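Local coordinates for protein fucose-binding lectin (Kordia periserrulae, PDB 6HTN) that probably binds carbohydrates as a beta-propeller lectin, with methyl alpha-L-fucopyranoside bound in pockets between its blades, at residues Asp59-Ile71 against Ile78-Gly90. Sequence-based numbering, arbitrary orientation. Where two conformers were deposited one is given.
Sequences DSSGQIHIRVYAI and IELCWDKDKWYSG. With MFU (methyl alpha-L-fucopyranoside), chain H; MFU (methyl alpha-L-fucopyranoside), chain G.
Arg67 reaches over Cys81 to grip Asp83 and one of two fucosides that meet these segments. Its CB leaves the strand on the face shared with Tyr69, Glu79 and Cys81. CG stands anti to the carbonyl carbon (chi1 -63°), and a bend at chi2 lays the chain across Cys81. Arg67 CD then rests 3.5 Å from Cys81 SG. Cys81 CB lies under one face of the guanidinium, offset toward its rim. The sugar O4, Trp82 O and Asp83 OD1 come at its edge. NE donates to O4 of this fucoside, and NH2 donates to its ring oxygen O5. Arg67 NH2 also takes the syn lone pair of Asp83 OD1, at 2.9 Å. NH1 meets that same oxygen from above the carboxylate plane and also bonds Ile66 O. These bonds fix the rotation of the guanidinium.

The two segments include the two middle strands, 64-71 and 77-82, of a four-stranded antiparallel propeller blade. Ile66, Val68 and Ala70 form hydrogen-bonded pairs with Trp82, Leu80 and Ile78. The two fucosides lie on opposite faces of this sheet.

Asp83 OD1 has a third donor, His65 ND1, at 2.8 Å and nearly straight (169°). His65 NE2 is held by Asp59 OD2. Both ring nitrogens donate to carboxylates, consistent with a protonated ring, although Arg67 shares the Asp83 charge.

Glu79 runs extended beside the Tyr69 ring. Glu79 OE2 accepts from Tyr69 OH at 2.6 Å and from O4 of the sugar; OE1 takes O3. Trp137 NE1 and Ala91 N also hydrogen-bond this sugar.

On the other face, Trp82 lies flat against the second fucoside, with sugar C4 over the ring centre in a CH-pi contact. Trp87 NE1 donates to O3 of that sugar, while Trp87 CH2 abuts Ile66 CG2 at 3.8 Å.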
loop_
_atom_site.group_PDB
_atom_site.type_symbol
_atom_site.label_atom_id
_atom_site.label_comp_id
_atom_site.label_asym_id
_atom_site.label_seq_id
_atom_site.Cartn_x
_atom_site.Cartn_y
_atom_site.Cartn_z
ATOM N N ASP A 59 -23.613 -15.238 20.466
ATOM C CA ASP A 59 -23.711 -15.734 21.866
ATOM C C ASP A 59 -24.868 -16.735 21.951
ATOM O O ASP A 59 -25.558 -16.980 20.947
ATOM C CB ASP A 59 -23.732 -14.596 22.861
ATOM C CG ASP A 59 -24.990 -13.760 22.850
ATOM O OD1 ASP A 59 -26.080 -14.290 22.428
ATOM O OD2 ASP A 59 -24.882 -12.599 23.261
ATOM N N SER A 60 -25.034 -17.331 23.127
ATOM C CA SER A 60 -26.021 -18.442 23.315
ATOM C C SER A 60 -27.447 -17.911 23.145
ATOM O O SER A 60 -28.335 -18.734 22.868
ATOM C CB SER A 60 -25.820 -19.121 24.646
ATOM O OG SER A 60 -26.003 -18.169 25.671
ATOM N N SER A 61 -27.677 -16.609 23.259
ATOM C CA SER A 61 -29.019 -16.007 23.011
ATOM C C SER A 61 -29.252 -15.717 21.528
ATOM O O SER A 61 -30.326 -15.195 21.202
ATOM C CB SER A 61 -29.206 -14.765 23.838
ATOM O OG SER A 61 -28.546 -13.641 23.248
ATOM N N GLY A 62 -28.259 -15.948 20.653
ATOM C CA GLY A 62 -28.403 -15.626 19.220
ATOM C C GLY A 62 -28.055 -14.157 18.899
ATOM O O GLY A 62 -28.390 -13.729 17.825
ATOM N N GLN A 63 -27.445 -13.439 19.814
ATOM C CA GLN A 63 -27.038 -12.030 19.585
ATOM C C GLN A 63 -25.668 -12.029 18.901
ATOM O O GLN A 63 -24.740 -12.648 19.453
ATOM C CB GLN A 63 -26.983 -11.236 20.873
ATOM C CG GLN A 63 -26.416 -9.824 20.704
ATOM C CD GLN A 63 -27.228 -8.936 19.794
ATOM O OE1 GLN A 63 -28.439 -8.738 19.987
ATOM N NE2 GLN A 63 -26.600 -8.392 18.748
ATOM N N ILE A 64 -25.571 -11.358 17.770
ATOM C CA ILE A 64 -24.258 -11.201 17.064
ATOM C C ILE A 64 -23.420 -10.191 17.800
ATOM O O ILE A 64 -23.899 -9.108 18.249
ATOM C CB ILE A 64 -24.471 -10.879 15.588
ATOM C CG1 ILE A 64 -23.170 -10.994 14.787
ATOM C CG2 ILE A 64 -25.050 -9.485 15.414
ATOM C CD1 ILE A 64 -22.649 -12.413 14.693
ATOM N N HIS A 65 -22.108 -10.456 17.878
ATOM C CA HIS A 65 -21.100 -9.521 18.383
ATOM C C HIS A 65 -20.087 -9.348 17.250
ATOM O O HIS A 65 -19.738 -10.375 16.617
ATOM C CB HIS A 65 -20.371 -10.064 19.613
ATOM C CG HIS A 65 -21.315 -10.325 20.740
ATOM N ND1 HIS A 65 -21.359 -9.467 21.816
ATOM C CD2 HIS A 65 -22.211 -11.318 20.942
ATOM C CE1 HIS A 65 -22.316 -9.935 22.667
ATOM N NE2 HIS A 65 -22.863 -11.032 22.136
ATOM N N ILE A 66 -19.691 -8.112 16.987
ATOM C CA ILE A 66 -18.755 -7.850 15.866
ATOM C C ILE A 66 -17.603 -7.026 16.410
ATOM O O ILE A 66 -17.771 -6.135 17.238
ATOM C CB ILE A 66 -19.456 -7.116 14.706
ATOM C CG1 ILE A 66 -20.716 -7.820 14.239
ATOM C CG2 ILE A 66 -18.476 -6.883 13.565
ATOM C CD1 ILE A 66 -21.556 -7.038 13.239
ATOM N N ARG A 67 -16.386 -7.331 15.936
ATOM C CA ARG A 67 -15.212 -6.529 16.250
ATOM C C ARG A 67 -14.496 -6.209 14.939
ATOM O O ARG A 67 -14.273 -7.108 14.127
ATOM C CB ARG A 67 -14.283 -7.286 17.209
ATOM C CG ARG A 67 -14.887 -7.600 18.571
ATOM C CD ARG A 67 -15.078 -6.360 19.390
ATOM N NE ARG A 67 -15.612 -6.640 20.745
ATOM C CZ ARG A 67 -16.895 -6.776 21.022
ATOM N NH1 ARG A 67 -17.840 -6.704 20.093
ATOM N NH2 ARG A 67 -17.228 -7.008 22.288
ATOM N N VAL A 68 -14.178 -4.937 14.765
ATOM C CA VAL A 68 -13.539 -4.408 13.538
ATOM C C VAL A 68 -12.262 -3.707 13.976
ATOM O O VAL A 68 -12.264 -2.960 14.959
ATOM C CB VAL A 68 -14.518 -3.415 12.839
ATOM C CG1 VAL A 68 -13.931 -2.757 11.663
ATOM C CG2 VAL A 68 -15.784 -4.101 12.451
ATOM N N TYR A 69 -11.177 -3.944 13.250
ATOM C CA TYR A 69 -9.822 -3.456 13.569
ATOM C C TYR A 69 -9.222 -2.724 12.371
ATOM O O TYR A 69 -9.189 -3.275 11.266
ATOM C CB TYR A 69 -8.924 -4.641 13.991
ATOM C CG TYR A 69 -9.445 -5.410 15.182
ATOM C CD1 TYR A 69 -9.179 -4.968 16.467
ATOM C CD2 TYR A 69 -10.297 -6.488 15.003
ATOM C CE1 TYR A 69 -9.718 -5.634 17.564
ATOM C CE2 TYR A 69 -10.857 -7.144 16.080
ATOM C CZ TYR A 69 -10.582 -6.703 17.363
ATOM O OH TYR A 69 -11.187 -7.312 18.438
ATOM N N ALA A 70 -8.775 -1.504 12.593
ATOM C CA ALA A 70 -8.177 -0.672 11.550
ATOM C C ALA A 70 -7.053 0.129 12.143
ATOM O O ALA A 70 -6.851 0.105 13.345
ATOM C CB ALA A 70 -9.220 0.250 10.931
ATOM N N ILE A 71 -6.312 0.826 11.307
ATOM C CA ILE A 71 -5.302 1.802 11.773
ATOM C C ILE A 71 -5.969 3.176 11.861
ATOM O O ILE A 71 -6.551 3.642 10.876
ATOM C CB ILE A 71 -4.071 1.811 10.869
ATOM C CG1 ILE A 71 -3.508 0.404 10.639
ATOM C CG2 ILE A 71 -3.036 2.759 11.472
ATOM C CD1 ILE A 71 -3.325 -0.393 11.908
ATOM N N ILE A 78 -7.126 0.757 16.043
ATOM C CA ILE A 78 -8.439 1.076 16.658
ATOM C C ILE A 78 -9.301 -0.171 16.593
ATOM O O ILE A 78 -9.255 -0.914 15.594
ATOM C CB ILE A 78 -9.112 2.283 15.992
ATOM C CG1 ILE A 78 -9.459 2.044 14.528
ATOM C CG2 ILE A 78 -8.235 3.504 16.145
ATOM C CD1 ILE A 78 -10.371 3.133 13.947
ATOM N N GLU A 79 -10.061 -0.411 17.655
ATOM C CA GLU A 79 -10.997 -1.526 17.753
ATOM C C GLU A 79 -12.417 -0.929 17.869
ATOM O O GLU A 79 -12.602 -0.150 18.797
ATOM C CB GLU A 79 -10.678 -2.385 18.959
ATOM C CG GLU A 79 -11.716 -3.496 19.167
ATOM C CD GLU A 79 -11.506 -4.326 20.425
ATOM O OE1 GLU A 79 -11.198 -3.712 21.488
ATOM O OE2 GLU A 79 -11.730 -5.576 20.354
ATOM N N LEU A 80 -13.285 -1.308 16.984
ATOM C CA LEU A 80 -14.713 -0.902 17.005
ATOM C C LEU A 80 -15.571 -2.125 17.311
ATOM O O LEU A 80 -15.386 -3.217 16.729
ATOM C CB LEU A 80 -15.073 -0.230 15.698
ATOM C CG LEU A 80 -14.191 0.964 15.379
ATOM C CD1 LEU A 80 -14.404 1.370 13.922
ATOM C CD2 LEU A 80 -14.391 2.141 16.330
ATOM N N CYS A 81 -16.478 -1.958 18.259
ATOM C CA CYS A 81 -17.234 -3.085 18.848
ATOM C C CYS A 81 -18.746 -2.881 18.707
ATOM O O CYS A 81 -19.227 -1.775 19.029
ATOM C CB CYS A 81 -16.958 -3.171 20.333
ATOM S SG CYS A 81 -15.192 -3.189 20.749
ATOM N N TRP A 82 -19.430 -3.949 18.404
ATOM C CA TRP A 82 -20.907 -4.052 18.426
ATOM C C TRP A 82 -21.273 -5.253 19.277
ATOM O O TRP A 82 -20.847 -6.377 18.954
ATOM C CB TRP A 82 -21.446 -4.201 17.030
ATOM C CG TRP A 82 -22.941 -4.347 16.938
ATOM C CD1 TRP A 82 -23.682 -5.478 17.059
ATOM C CD2 TRP A 82 -23.856 -3.270 16.673
ATOM N NE1 TRP A 82 -25.019 -5.170 16.902
ATOM C CE2 TRP A 82 -25.143 -3.831 16.684
ATOM C CE3 TRP A 82 -23.699 -1.902 16.504
ATOM C CZ2 TRP A 82 -26.273 -3.045 16.411
ATOM C CZ3 TRP A 82 -24.817 -1.131 16.240
ATOM C CH2 TRP A 82 -26.086 -1.706 16.212
ATOM N N ASP A 83 -22.133 -5.058 20.284
ATOM C CA ASP A 83 -22.642 -6.158 21.141
ATOM C C ASP A 83 -24.165 -6.264 21.093
ATOM O O ASP A 83 -24.689 -7.328 21.422
ATOM C CB ASP A 83 -22.190 -5.999 22.593
ATOM C CG ASP A 83 -20.694 -6.099 22.783
ATOM O OD1 ASP A 83 -20.097 -7.035 22.174
ATOM O OD2 ASP A 83 -20.157 -5.323 23.578
ATOM N N LYS A 84 -24.852 -5.204 20.703
ATOM C CA LYS A 84 -26.330 -5.225 20.795
ATOM C C LYS A 84 -26.919 -4.109 19.952
ATOM O O LYS A 84 -27.726 -4.439 19.095
ATOM C CB LYS A 84 -26.772 -5.093 22.253
ATOM C CG LYS A 84 -28.291 -5.102 22.462
ATOM C CD LYS A 84 -28.899 -6.380 22.922
ATOM C CE LYS A 84 -30.418 -6.335 22.809
ATOM N NZ LYS A 84 -31.060 -5.616 23.936
ATOM N N ASP A 85 -26.518 -2.876 20.207
ATOM C CA ASP A 85 -27.283 -1.736 19.626
ATOM C C ASP A 85 -26.441 -0.501 19.376
ATOM O O ASP A 85 -27.032 0.487 18.938
ATOM C CB ASP A 85 -28.445 -1.380 20.558
ATOM C CG ASP A 85 -28.022 -1.117 22.000
ATOM O OD1 ASP A 85 -26.788 -1.110 22.307
ATOM O OD2 ASP A 85 -28.941 -0.996 22.854
ATOM N N LYS A 86 -25.122 -0.538 19.542
ATOM C CA LYS A 86 -24.316 0.662 19.258
ATOM C C LYS A 86 -22.855 0.256 19.043
ATOM O O LYS A 86 -22.375 -0.693 19.687
ATOM C CB LYS A 86 -24.375 1.704 20.365
ATOM C CG LYS A 86 -23.883 1.262 21.719
ATOM C CD LYS A 86 -24.315 2.225 22.873
ATOM N N TRP A 87 -22.160 1.027 18.240
ATOM C CA TRP A 87 -20.707 0.848 18.077
ATOM C C TRP A 87 -19.971 1.642 19.134
ATOM O O TRP A 87 -20.292 2.826 19.372
ATOM C CB TRP A 87 -20.295 1.290 16.678
ATOM C CG TRP A 87 -20.765 0.343 15.637
ATOM C CD1 TRP A 87 -21.881 0.416 14.889
ATOM C CD2 TRP A 87 -20.110 -0.878 15.231
ATOM N NE1 TRP A 87 -21.998 -0.652 14.062
ATOM C CE2 TRP A 87 -20.893 -1.470 14.242
ATOM C CE3 TRP A 87 -18.912 -1.511 15.616
ATOM C CZ2 TRP A 87 -20.565 -2.663 13.618
ATOM C CZ3 TRP A 87 -18.572 -2.675 14.985
ATOM C CH2 TRP A 87 -19.351 -3.251 14.000
ATOM N N TYR A 88 -18.931 1.054 19.704
ATOM C CA TYR A 88 -18.069 1.754 20.668
ATOM C C TYR A 88 -16.611 1.346 20.463
ATOM O O TYR A 88 -16.326 0.256 19.902
ATOM C CB TYR A 88 -18.554 1.492 22.093
ATOM C CG TYR A 88 -18.416 0.064 22.562
ATOM C CD1 TYR A 88 -17.258 -0.366 23.179
ATOM C CD2 TYR A 88 -19.435 -0.852 22.408
ATOM C CE1 TYR A 88 -17.103 -1.673 23.592
ATOM C CE2 TYR A 88 -19.315 -2.157 22.844
ATOM C CZ TYR A 88 -18.144 -2.573 23.454
ATOM O OH TYR A 88 -18.004 -3.869 23.866
ATOM N N SER A 89 -15.711 2.219 20.910
ATOM C CA SER A 89 -14.262 1.958 20.828
ATOM C C SER A 89 -13.874 0.959 21.916
ATOM O O SER A 89 -14.194 1.181 23.081
ATOM C CB SER A 89 -13.478 3.228 20.927
ATOM O OG SER A 89 -12.084 2.953 20.964
ATOM N N GLY A 90 -13.244 -0.154 21.542
ATOM C CA GLY A 90 -12.835 -1.188 22.493
ATOM C C GLY A 90 -11.550 -0.929 23.231
ATOM O O GLY A 90 -10.818 0.011 22.937
HETATM C C1 MFU H . -14.831 -5.517 24.922
HETATM C C2 MFU H . -13.638 -4.812 24.277
HETATM C C3 MFU H . -12.450 -5.770 24.308
HETATM C C4 MFU H . -12.802 -7.016 23.558
HETATM C C5 MFU H . -14.020 -7.671 24.266
HETATM C C6 MFU H . -14.445 -8.934 23.557
HETATM O O1 MFU H . -14.476 -5.673 26.307
HETATM O O2 MFU H . -13.380 -3.628 25.038
HETATM O O3 MFU H . -11.305 -5.094 23.777
HETATM O O4 MFU H . -13.193 -6.776 22.212
HETATM O O5 MFU H . -15.139 -6.697 24.204
HETATM C CM MFU H . -15.547 -6.403 26.934
HETATM C C1 MFU G . -27.293 -3.728 11.620
HETATM C C2 MFU G . -26.132 -2.748 11.435
HETATM C C3 MFU G . -25.218 -2.601 12.605
HETATM C C4 MFU G . -24.629 -3.967 12.921
HETATM C C5 MFU G . -25.881 -4.835 13.136
HETATM C C6 MFU G . -25.441 -6.312 13.381
HETATM O O1 MFU G . -27.931 -3.153 12.707
HETATM O O2 MFU G . -26.699 -1.398 11.250
HETATM O O3 MFU G . -24.110 -1.695 12.395
HETATM O O4 MFU G . -23.946 -4.532 11.777
HETATM O O5 MFU G . -26.657 -5.001 11.943
HETATM C CM MFU G . -29.123 -3.919 13.034
HETATM O O HOH W 1 -27.611 -6.609 16.675
#